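Local coordinates for protein geobacter metallireducens SMUG1 (PDB 5H9I) that belongs to the uracil-DNA glycosylase superfamily as a bacterial SMUG1, an alpha/beta protein whose pocket holds xanthine in this crystal, at residues S11-A15 / N32-R38; L18-F23 / P142-L146; I86-V90 / V102-A106. All coordinates share one frame; numbering follows the deposited sequence.

Overall arrangement
Contacts 1 and 2 both use helix 7-19 and touch each other, L34 and L14 resting on P142; helix 7-19 thus packs against both the short helix 33-36 and the segment leading into strand 144-146. Contact 2 is buried and wholly apolar, made of leucines, a proline and two phenylalanines. Contact 1 is partly buried, with L34, L14 and A15 buried and a D12-R38 salt bridge at its edge. Contact 3, partly buried and farthest out (centre about 17 Å from the centre of the chain), joins two loop parts between helices 77-84 and 112-125 through a phenylalanine, backbone carbonyls, a water and beta-mercaptoethanol. Y36, from 32-38, packs on V90 and V102, tying contact 1 to contact 3.

Contact 1 of 3, residues S11-A15 / N32-R38; sequences SDALA and NPLLYAR
L34 and A15 form the apolar middle of this helix-to-helix contact, in which the short helix 33-36 of the alpha/beta glycosylase fold lies against helix 7-19. CD1 of L34 sits 4.3 Å from the A15 CB methyl and 3.7 Å from the S11 carbonyl O, while its CD2 faces the S11 side chain, whose OG is hydrogen-bonded to H41 on helix 38-48. From the next residue of the short helix, CD2 of L35 meets A15 CB at 4.0 Å. The short helix is capped at its start by N32, whose OD1 accepts from L34 N at 3.0 Å, the donor standing well above the carbonyl plane.

Farther out, D12 and R38 cross at about a right angle and are joined by a side-on salt bridge. R38 leaves the backbone with CG anti to N (chi1 -176°) and stays extended to NE, which lets the guanidinium span the gap. The two planes are nearly coplanar, 25° apart, and each carboxylate oxygen uses its syn lone pair. The NE bond to D12 OD1 is 3.0 Å long and fairly straight at 163°; NH2 reaches D12 OD2 at 2.8 Å, somewhat tilted from the guanidinium plane.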
ATOM      1  N   SER A  11      -9.587  -2.018  -7.565  1.00 16.60           N
ATOM      2  CA  SER A  11      -8.296  -1.569  -8.065  1.00 16.45           C
ATOM      3  C   SER A  11      -8.404  -1.132  -9.543  1.00 21.80           C
ATOM      4  O   SER A  11      -7.774  -0.202  -9.949  1.00 19.45           O
ATOM      5  CB  SER A  11      -7.129  -2.617  -7.874  1.00 21.57           C
ATOM      6  OG  SER A  11      -6.452  -2.531  -6.590  1.00 23.42           O
ATOM      7  N   ASP A  12      -9.179  -1.873 -10.314  1.00 17.12           N
ATOM      8  CA  ASP A  12      -9.331  -1.508 -11.732  1.00 19.19           C
ATOM      9  C   ASP A  12     -10.034  -0.156 -11.871  1.00 27.02           C
ATOM     10  O   ASP A  12      -9.642   0.620 -12.678  1.00 23.54           O
ATOM     11  CB  ASP A  12     -10.010  -2.622 -12.519  1.00 24.22           C
ATOM     12  CG  ASP A  12      -9.068  -3.846 -12.783  1.00 23.70           C
ATOM     13  OD1 ASP A  12      -7.847  -3.747 -12.737  1.00 33.47           O
ATOM     14  OD2 ASP A  12      -9.563  -4.893 -13.044  1.00 32.18           O
ATOM     15  N   ALA A  13     -11.012   0.098 -11.025  1.00 19.58           N
ATOM     16  CA  ALA A  13     -11.787   1.390 -11.033  1.00 17.91           C
ATOM     17  C   ALA A  13     -10.835   2.492 -10.617  1.00 20.88           C
ATOM     18  O   ALA A  13     -10.801   3.580 -11.193  1.00 21.06           O
ATOM     19  CB  ALA A  13     -12.930   1.337 -10.141  1.00 17.34           C
ATOM     20  N   LEU A  14     -10.055   2.276  -9.556  1.00 17.92           N
ATOM     21  CA  LEU A  14      -9.036   3.234  -9.167  1.00 18.10           C
ATOM     22  C   LEU A  14      -8.063   3.563 -10.313  1.00 22.08           C
ATOM     23  O   LEU A  14      -7.717   4.667 -10.554  1.00 19.94           O
ATOM     24  CB  LEU A  14      -8.330   2.780  -7.906  1.00 14.90           C
ATOM     25  CG  LEU A  14      -7.169   3.658  -7.388  1.00 15.33           C
ATOM     26  CD1 LEU A  14      -7.652   5.108  -7.124  1.00 16.98           C
ATOM     27  CD2 LEU A  14      -6.549   3.013  -6.125  1.00 15.23           C
ATOM     28  N   ALA A  15      -7.511   2.540 -10.964  1.00 19.20           N
ATOM     29  CA  ALA A  15      -6.564   2.787 -12.096  1.00 20.19           C
ATOM     30  C   ALA A  15      -7.196   3.643 -13.200  1.00 25.22           C
ATOM     31  O   ALA A  15      -6.555   4.562 -13.673  1.00 24.34           O
ATOM     32  CB  ALA A  15      -6.073   1.434 -12.683  1.00 25.12           C
ATOM     33  N   ASN A  32       2.483   3.431 -12.279  1.00 17.17           N
ATOM     34  CA  ASN A  32       1.239   2.786 -11.798  1.00 17.98           C
ATOM     35  C   ASN A  32       1.334   1.248 -11.865  1.00 20.35           C
ATOM     36  O   ASN A  32       1.034   0.594 -12.871  1.00 16.35           O
ATOM     37  CB  ASN A  32       0.061   3.266 -12.574  1.00 17.31           C
ATOM     38  CG  ASN A  32      -1.227   2.796 -11.981  1.00 21.50           C
ATOM     39  OD1 ASN A  32      -1.210   2.035 -10.998  1.00 23.43           O
ATOM     40  ND2 ASN A  32      -2.317   3.385 -12.491  1.00 28.32           N
ATOM     41  N   PRO A  33       1.809   0.625 -10.760  1.00 13.89           N
ATOM     42  CA  PRO A  33       2.009  -0.812 -10.678  1.00 14.42           C
ATOM     43  C   PRO A  33       0.658  -1.568 -10.872  1.00 14.32           C
ATOM     44  O   PRO A  33       0.697  -2.773 -11.139  1.00 15.39           O
ATOM     45  CB  PRO A  33       2.686  -1.067  -9.334  1.00 15.61           C
ATOM     46  CG  PRO A  33       2.651   0.221  -8.715  1.00 17.99           C
ATOM     47  CD  PRO A  33       2.351   1.337  -9.581  1.00 15.78           C
ATOM     48  N   LEU A  34      -0.472  -0.878 -10.700  1.00 15.86           N
ATOM     49  CA  LEU A  34      -1.750  -1.542 -10.961  1.00 15.02           C
ATOM     50  C   LEU A  34      -1.845  -1.916 -12.375  1.00 16.92           C
ATOM     51  O   LEU A  34      -2.599  -2.856 -12.725  1.00 23.28           O
ATOM     52  CB  LEU A  34      -2.951  -0.651 -10.587  1.00 19.06           C
ATOM     53  CG  LEU A  34      -3.021  -0.133  -9.205  1.00 25.82           C
ATOM     54  CD1 LEU A  34      -4.305   0.618  -8.878  1.00 21.46           C
ATOM     55  CD2 LEU A  34      -2.810  -1.245  -8.153  1.00 23.24           C
ATOM     56  N   LEU A  35      -1.096  -1.245 -13.247  1.00 17.89           N
ATOM     57  CA  LEU A  35      -1.090  -1.544 -14.673  1.00 17.39           C
ATOM     58  C   LEU A  35       0.059  -2.426 -15.089  1.00 16.61           C
ATOM     59  O   LEU A  35      -0.132  -3.387 -15.832  1.00 21.98           O
ATOM     60  CB  LEU A  35      -1.091  -0.237 -15.449  1.00 17.54           C
ATOM     61  CG  LEU A  35      -2.165   0.766 -15.166  1.00 23.74           C
ATOM     62  CD1 LEU A  35      -2.042   2.059 -15.999  1.00 25.23           C
ATOM     63  CD2 LEU A  35      -3.495   0.161 -15.453  1.00 26.18           C
ATOM     64  N   TYR A  36       1.267  -2.139 -14.650  1.00 14.69           N
ATOM     65  CA  TYR A  36       2.414  -2.907 -15.091  1.00 13.92           C
ATOM     66  C   TYR A  36       2.779  -4.141 -14.276  1.00 14.94           C
ATOM     67  O   TYR A  36       3.528  -4.940 -14.693  1.00 15.07           O
ATOM     68  CB  TYR A  36       3.637  -1.981 -15.283  1.00 14.95           C
ATOM     69  CG  TYR A  36       4.231  -1.371 -14.052  1.00 16.09           C
ATOM     70  CD1 TYR A  36       5.001  -2.125 -13.212  1.00 19.26           C
ATOM     71  CD2 TYR A  36       4.074  -0.055 -13.772  1.00 17.28           C
ATOM     72  CE1 TYR A  36       5.575  -1.574 -12.111  1.00 17.85           C
ATOM     73  CE2 TYR A  36       4.662   0.510 -12.679  1.00 16.65           C
ATOM     74  CZ  TYR A  36       5.394  -0.257 -11.839  1.00 14.78           C
ATOM     75  OH  TYR A  36       5.981   0.300 -10.774  1.00 16.11           O
ATOM     76  N   ALA A  37       2.170  -4.255 -13.105  1.00 15.65           N
ATOM     77  CA  ALA A  37       2.361  -5.423 -12.252  1.00 12.56           C
ATOM     78  C   ALA A  37       1.000  -5.972 -11.844  1.00 17.28           C
ATOM     79  O   ALA A  37       0.783  -6.341 -10.745  1.00 14.80           O
ATOM     80  CB  ALA A  37       3.178  -5.077 -11.020  1.00 15.33           C
ATOM     81  N   ARG A  38       0.122  -6.024 -12.819  1.00 14.79           N
ATOM     82  CA  ARG A  38      -1.249  -6.396 -12.576  1.00 16.46           C
ATOM     83  C   ARG A  38      -1.427  -7.853 -12.141  1.00 19.00           C
ATOM     84  O   ARG A  38      -2.146  -8.107 -11.269  1.00 15.60           O
ATOM     85  CB  ARG A  38      -2.128  -6.041 -13.787  1.00 16.63           C
ATOM     86  CG  ARG A  38      -3.605  -6.335 -13.504  1.00 21.34           C
ATOM     87  CD  ARG A  38      -4.657  -5.659 -14.377  1.00 30.76           C
ATOM     88  NE  ARG A  38      -6.021  -5.863 -13.853  1.00 29.96           N
ATOM     89  CZ  ARG A  38      -6.685  -7.002 -13.958  1.00 36.32           C
ATOM     90  NH1 ARG A  38      -6.124  -8.017 -14.570  1.00 36.85           N
ATOM     91  NH2 ARG A  38      -7.902  -7.141 -13.455  1.00 38.82           N
TER
HETATM   92  O   HOH W   1      -4.934  -3.824 -10.928  1.00 34.57           O

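Contact 2 of 3, residues L18-F23 / P142-L146; sequences LAGLSF and PLLFL
F23 presents one face of its ring to the edge of F145, an edge-to-face aromatic pair that links the segment following helix 7-19 to strand 144-146, the middle strand of the small antiparallel sheet in this glycosylase fold. The ring planes stand 63° apart with centroids 5.0 Å from each other. CE1 of F145 is the atom that does the touching: it lies 3.6 Å above the plane of F23, over the centre of the ring, so that all six ring carbons of F23 share the contact. Both phenylalanines also rest on V30 of the neighbouring strand 29-31.

L143 lies between this aromatic pair and the helix, its CD1 reaching F23 CE2 at 4.3 Å. L143 also meets L18, which comes from the helix, tip to tip. With CG anti to its own carbonyl carbon (chi1 -61°) and an extended second torsion, L18 sends CD1 to the L143 branch point, CG, at 3.9 Å, while its CD2 approaches L143 CD1. L166 of helix 160-181 packs on both L18 and F145, so this third element joins the same apolar cluster. The segment 142-146 is thereby gripped at two levels, aromatic at the strand and aliphatic at the turn before it. The tightest point is at that turn, where L18 CD1 presses on P142 CG at 3.5 Å.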
ATOM      1  N   LEU A  18      -7.358   7.201 -11.939  1.00 19.77           N
ATOM      2  CA  LEU A  18      -6.026   7.750 -11.985  1.00 21.60           C
ATOM      3  C   LEU A  18      -5.530   8.152 -13.396  1.00 25.25           C
ATOM      4  O   LEU A  18      -4.763   9.109 -13.518  1.00 25.49           O
ATOM      5  CB  LEU A  18      -5.016   6.841 -11.257  1.00 26.00           C
ATOM      6  CG  LEU A  18      -5.386   6.679  -9.737  1.00 24.35           C
ATOM      7  CD1 LEU A  18      -4.466   5.632  -9.135  1.00 27.49           C
ATOM      8  CD2 LEU A  18      -5.327   7.917  -8.933  1.00 27.90           C
ATOM      9  N   ALA A  19      -5.964   7.383 -14.371  1.00 28.37           N
ATOM     10  CA  ALA A  19      -5.500   7.549 -15.736  1.00 28.36           C
ATOM     11  C   ALA A  19      -5.948   8.855 -16.360  1.00 37.83           C
ATOM     12  O   ALA A  19      -5.315   9.250 -17.335  1.00 41.93           O
ATOM     13  CB  ALA A  19      -6.049   6.423 -16.597  1.00 24.61           C
ATOM     14  N   GLY A  20      -7.026   9.440 -15.834  1.00 35.42           N
ATOM     15  CA  GLY A  20      -7.552  10.710 -16.264  1.00 35.64           C
ATOM     16  C   GLY A  20      -6.824  11.899 -15.625  1.00 39.92           C
ATOM     17  O   GLY A  20      -6.913  13.008 -16.111  1.00 44.02           O
ATOM     18  N   LEU A  21      -6.041  11.661 -14.575  1.00 31.77           N
ATOM     19  CA  LEU A  21      -5.385  12.758 -13.841  1.00 25.78           C
ATOM     20  C   LEU A  21      -4.090  13.240 -14.468  1.00 30.39           C
ATOM     21  O   LEU A  21      -3.350  12.472 -15.112  1.00 35.75           O
ATOM     22  CB  LEU A  21      -5.074  12.297 -12.410  1.00 24.76           C
ATOM     23  CG  LEU A  21      -6.237  11.829 -11.609  1.00 31.59           C
ATOM     24  CD1 LEU A  21      -5.733  11.365 -10.253  1.00 31.89           C
ATOM     25  CD2 LEU A  21      -7.287  12.907 -11.446  1.00 33.87           C
ATOM     26  N   SER A  22      -3.768  14.506 -14.242  1.00 29.40           N
ATOM     27  CA  SER A  22      -2.528  15.051 -14.739  1.00 36.73           C
ATOM     28  C   SER A  22      -1.689  15.543 -13.607  1.00 27.42           C
ATOM     29  O   SER A  22      -2.215  16.079 -12.632  1.00 30.59           O
ATOM     30  CB  SER A  22      -2.774  16.237 -15.723  1.00 40.68           C
ATOM     31  OG  SER A  22      -3.462  15.737 -16.857  1.00 56.91           O
ATOM     32  N   PHE A  23      -0.377  15.379 -13.764  1.00 30.25           N
ATOM     33  CA  PHE A  23       0.588  15.849 -12.806  1.00 32.71           C
ATOM     34  C   PHE A  23       1.674  16.601 -13.562  1.00 39.08           C
ATOM     35  O   PHE A  23       2.032  16.205 -14.650  1.00 44.83           O
ATOM     36  CB  PHE A  23       1.183  14.708 -11.995  1.00 33.35           C
ATOM     37  CG  PHE A  23       0.138  13.869 -11.311  1.00 28.37           C
ATOM     38  CD1 PHE A  23      -0.300  14.229 -10.038  1.00 30.73           C
ATOM     39  CD2 PHE A  23      -0.425  12.747 -11.956  1.00 29.89           C
ATOM     40  CE1 PHE A  23      -1.283  13.499  -9.409  1.00 33.57           C
ATOM     41  CE2 PHE A  23      -1.378  11.983 -11.286  1.00 26.48           C
ATOM     42  CZ  PHE A  23      -1.825  12.399 -10.045  1.00 30.60           C
ATOM     43  N   PRO A 142      -1.713   4.148  -5.101  1.00 15.36           N
ATOM     44  CA  PRO A 142      -0.869   3.142  -5.754  1.00 16.23           C
ATOM     45  C   PRO A 142       0.225   3.699  -6.659  1.00 20.64           C
ATOM     46  O   PRO A 142       1.028   2.904  -7.157  1.00 19.25           O
ATOM     47  CB  PRO A 142      -1.862   2.394  -6.582  1.00 18.42           C
ATOM     48  CG  PRO A 142      -2.816   3.429  -7.018  1.00 19.95           C
ATOM     49  CD  PRO A 142      -3.038   4.276  -5.773  1.00 16.68           C
ATOM     50  N   LEU A 143       0.266   4.998  -6.845  1.00 18.54           N
ATOM     51  CA  LEU A 143       1.225   5.614  -7.791  1.00 16.23           C
ATOM     52  C   LEU A 143       2.493   5.978  -7.114  1.00 16.35           C
ATOM     53  O   LEU A 143       2.465   6.424  -5.936  1.00 17.88           O
ATOM     54  CB  LEU A 143       0.554   6.857  -8.286  1.00 14.39           C
ATOM     55  CG  LEU A 143      -0.711   6.722  -9.073  1.00 17.14           C
ATOM     56  CD1 LEU A 143      -1.238   8.110  -9.457  1.00 20.84           C
ATOM     57  CD2 LEU A 143      -0.630   5.778 -10.240  1.00 17.32           C
ATOM     58  N   LEU A 144       3.617   5.904  -7.846  1.00 15.36           N
ATOM     59  CA  LEU A 144       4.917   6.434  -7.423  1.00 17.17           C
ATOM     60  C   LEU A 144       5.229   7.694  -8.311  1.00 18.38           C
ATOM     61  O   LEU A 144       4.963   7.621  -9.479  1.00 18.98           O
ATOM     62  CB  LEU A 144       5.973   5.393  -7.643  1.00 16.70           C
ATOM     63  CG  LEU A 144       7.349   5.702  -7.144  1.00 22.43           C
ATOM     64  CD1 LEU A 144       7.510   5.281  -5.703  1.00 25.55           C
ATOM     65  CD2 LEU A 144       8.460   5.075  -7.941  1.00 21.87           C
ATOM     66  N   PHE A 145       5.602   8.805  -7.681  1.00 17.17           N
ATOM     67  CA  PHE A 145       5.857  10.063  -8.334  1.00 19.56           C
ATOM     68  C   PHE A 145       7.360  10.350  -8.263  1.00 22.48           C
ATOM     69  O   PHE A 145       7.971  10.304  -7.175  1.00 23.41           O
ATOM     70  CB  PHE A 145       5.040  11.161  -7.628  1.00 20.43           C
ATOM     71  CG  PHE A 145       3.589  10.923  -7.616  1.00 23.53           C
ATOM     72  CD1 PHE A 145       2.789  11.288  -8.677  1.00 23.30           C
ATOM     73  CD2 PHE A 145       3.015  10.430  -6.470  1.00 19.72           C
ATOM     74  CE1 PHE A 145       1.421  11.094  -8.644  1.00 24.14           C
ATOM     75  CE2 PHE A 145       1.634  10.200  -6.437  1.00 20.83           C
ATOM     76  CZ  PHE A 145       0.867  10.561  -7.488  1.00 20.03           C
ATOM     77  N   LEU A 146       7.948  10.722  -9.404  1.00 22.78           N
ATOM     78  CA  LEU A 146       9.370  11.099  -9.431  1.00 21.70           C
ATOM     79  C   LEU A 146       9.596  12.452 -10.119  1.00 20.11           C
ATOM     80  O   LEU A 146       8.872  12.785 -11.025  1.00 21.42           O
ATOM     81  CB  LEU A 146      10.164  10.037 -10.203  1.00 20.31           C
ATOM     82  CG  LEU A 146      10.021   8.562  -9.837  1.00 18.40           C
ATOM     83  CD1 LEU A 146      10.705   7.650 -10.870  1.00 21.64           C
ATOM     84  CD2 LEU A 146      10.517   8.266  -8.444  1.00 23.63           C
TER

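Contact 3 of 3, residues I86-V90 / V102-A106; sequences INGTV and VDGFA. With BME (beta-mercaptoethanol), chain F.
F105 holds CG anti to its carbonyl carbon (chi1 -70°) and N87 holds its own CG anti to the backbone N (chi1 180°), which lays the phenyl ring beneath the N87 backbone and runs the amide back along the F105 side chain. The two segments, both in the long loop region between helices 77-84 and 112-125, thus meet in a CH-pi contact: N87 CA stands 3.8 Å from the ring centroid, almost on the ring normal. The amide of N87 lies 24° from the ring plane, with OD1 3.4 Å from F105 CB. Oblique to the ring come the I86 carbonyl O, 3.3 Å from CE2, and the V90 CG2 methyl. The F105 side chain also packs on V80 and T81 of helix 77-84.

V90 also crosses V102 at about a right angle, their CG1 methyls 3.6 Å apart, and both rest on Y36. A beta-mercaptoethanol, probably from the crystallisation liquor, fits at the ring edge; its O1 accepts from F105 N at 3.0 Å and donates to G88 O at 2.9 Å. Beyond it, water 2 donates to both V90 O and V102 O. The direct hold between the segments is therefore ring and methyl packing; of the two hydrogen-bonded bridges, the one through the additive is probably a feature of the crystal.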
ATOM      1  N   ILE A  86       4.140 -15.442  -4.386  1.00 13.22           N
ATOM      2  CA  ILE A  86       3.795 -14.700  -5.572  1.00 13.17           C
ATOM      3  C   ILE A  86       5.044 -14.298  -6.340  1.00 14.43           C
ATOM      4  O   ILE A  86       5.946 -13.769  -5.766  1.00 14.08           O
ATOM      5  CB  ILE A  86       2.973 -13.456  -5.177  1.00 12.58           C
ATOM      6  CG1 ILE A  86       1.591 -13.895  -4.682  1.00 11.95           C
ATOM      7  CG2 ILE A  86       2.779 -12.518  -6.379  1.00 14.16           C
ATOM      8  CD1 ILE A  86       0.771 -12.724  -4.159  1.00 14.25           C
ATOM      9  N   ASN A  87       5.114 -14.609  -7.621  1.00 19.63           N
ATOM     10  CA  ASN A  87       6.223 -14.212  -8.483  1.00 20.68           C
ATOM     11  C   ASN A  87       5.715 -14.309  -9.880  1.00 24.40           C
ATOM     12  O   ASN A  87       5.434 -15.395 -10.334  1.00 26.97           O
ATOM     13  CB  ASN A  87       7.366 -15.236  -8.335  1.00 21.60           C
ATOM     14  CG  ASN A  87       8.574 -14.909  -9.207  1.00 24.50           C
ATOM     15  OD1 ASN A  87       8.440 -14.210 -10.168  1.00 34.45           O
ATOM     16  ND2 ASN A  87       9.723 -15.352  -8.811  1.00 41.74           N
ATOM     17  N   GLY A  88       5.576 -13.172 -10.532  1.00 20.60           N
ATOM     18  CA  GLY A  88       4.882 -13.091 -11.805  1.00 21.21           C
ATOM     19  C   GLY A  88       5.442 -12.029 -12.736  1.00 20.79           C
ATOM     20  O   GLY A  88       6.494 -11.482 -12.464  1.00 24.85           O
ATOM     21  N   THR A  89       4.685 -11.786 -13.755  1.00 20.84           N
ATOM     22  CA  THR A  89       5.020 -10.831 -14.882  1.00 18.68           C
ATOM     23  C   THR A  89       4.882  -9.421 -14.447  1.00 18.46           C
ATOM     24  O   THR A  89       3.842  -8.989 -14.020  1.00 16.72           O
ATOM     25  CB  THR A  89       4.181 -11.093 -16.115  1.00 29.76           C
ATOM     26  OG1 THR A  89       4.477 -12.438 -16.518  1.00 26.71           O
ATOM     27  CG2 THR A  89       4.495 -10.113 -17.284  1.00 20.15           C
ATOM     28  N   VAL A  90       5.980  -8.677 -14.570  1.00 18.71           N
ATOM     29  CA  VAL A  90       5.999  -7.252 -14.297  1.00 14.88           C
ATOM     30  C   VAL A  90       6.715  -6.583 -15.499  1.00 16.68           C
ATOM     31  O   VAL A  90       7.886  -6.914 -15.727  1.00 23.39           O
ATOM     32  CB  VAL A  90       6.771  -6.929 -13.014  1.00 17.72           C
ATOM     33  CG1 VAL A  90       6.803  -5.405 -12.765  1.00 16.30           C
ATOM     34  CG2 VAL A  90       6.216  -7.735 -11.784  1.00 18.09           C
ATOM     35  N   VAL A 102      12.339  -0.729 -13.062  1.00 20.42           N
ATOM     36  CA  VAL A 102      11.400  -1.766 -12.629  1.00 17.43           C
ATOM     37  C   VAL A 102      11.876  -3.094 -13.192  1.00 19.32           C
ATOM     38  O   VAL A 102      11.563  -3.425 -14.342  1.00 20.62           O
ATOM     39  CB  VAL A 102       9.976  -1.432 -12.979  1.00 16.23           C
ATOM     40  CG1 VAL A 102       9.010  -2.540 -12.606  1.00 15.01           C
ATOM     41  CG2 VAL A 102       9.542  -0.141 -12.362  1.00 21.18           C
ATOM     42  N   ASP A 103      12.705  -3.787 -12.397  1.00 22.55           N
ATOM     43  CA  ASP A 103      13.161  -5.113 -12.731  1.00 22.77           C
ATOM     44  C   ASP A 103      12.203  -6.253 -12.248  1.00 20.12           C
ATOM     45  O   ASP A 103      12.392  -7.427 -12.513  1.00 21.96           O
ATOM     46  CB  ASP A 103      14.547  -5.374 -12.222  1.00 21.38           C
ATOM     47  CG  ASP A 103      15.593  -4.454 -12.860  1.00 24.37           C
ATOM     48  OD1 ASP A 103      15.302  -3.993 -13.989  1.00 28.94           O
ATOM     49  OD2 ASP A 103      16.590  -4.110 -12.217  1.00 31.96           O
ATOM     50  N   GLY A 104      11.165  -5.856 -11.539  1.00 18.93           N
ATOM     51  CA  GLY A 104      10.185  -6.842 -11.066  1.00 18.59           C
ATOM     52  C   GLY A 104      10.779  -7.803 -10.062  1.00 17.49           C
ATOM     53  O   GLY A 104      11.533  -7.408  -9.194  1.00 18.77           O
ATOM     54  N   PHE A 105      10.422  -9.059 -10.225  1.00 18.79           N
ATOM     55  CA  PHE A 105      10.912 -10.104  -9.343  1.00 16.94           C
ATOM     56  C   PHE A 105      12.409 -10.421  -9.470  1.00 22.79           C
ATOM     57  O   PHE A 105      12.949 -11.128  -8.656  1.00 20.86           O
ATOM     58  CB  PHE A 105       9.990 -11.282  -9.403  1.00 20.12           C
ATOM     59  CG  PHE A 105       8.635 -10.992  -8.751  1.00 17.15           C
ATOM     60  CD1 PHE A 105       7.605 -10.446  -9.454  1.00 18.29           C
ATOM     61  CD2 PHE A 105       8.493 -11.229  -7.437  1.00 18.10           C
ATOM     62  CE1 PHE A 105       6.364 -10.136  -8.840  1.00 17.06           C
ATOM     63  CE2 PHE A 105       7.273 -10.893  -6.782  1.00 19.24           C
ATOM     64  CZ  PHE A 105       6.247 -10.376  -7.511  1.00 17.90           C
ATOM     65  N   ALA A 106      13.035  -9.796 -10.479  1.00 22.37           N
ATOM     66  CA  ALA A 106      14.487  -9.852 -10.597  1.00 20.87           C
ATOM     67  C   ALA A 106      15.152  -8.722  -9.868  1.00 27.54           C
ATOM     68  O   ALA A 106      16.386  -8.703  -9.835  1.00 31.17           O
ATOM     69  CB  ALA A 106      14.878  -9.842 -12.073  1.00 25.20           C
TER
HETATM   70  C1  BME F 305      10.150 -10.217 -13.389  1.00 31.50           C
HETATM   71  C2  BME F 305       9.958  -9.746 -14.815  1.00 30.71           C
HETATM   72  O1  BME F 305       8.967  -9.964 -12.675  1.00 22.95           O
HETATM   73  S2  BME F 305       8.437 -10.178 -15.483  1.00 48.25           S
HETATM   74  O   HOH W   2      10.506  -5.727 -15.493  1.00 30.23           O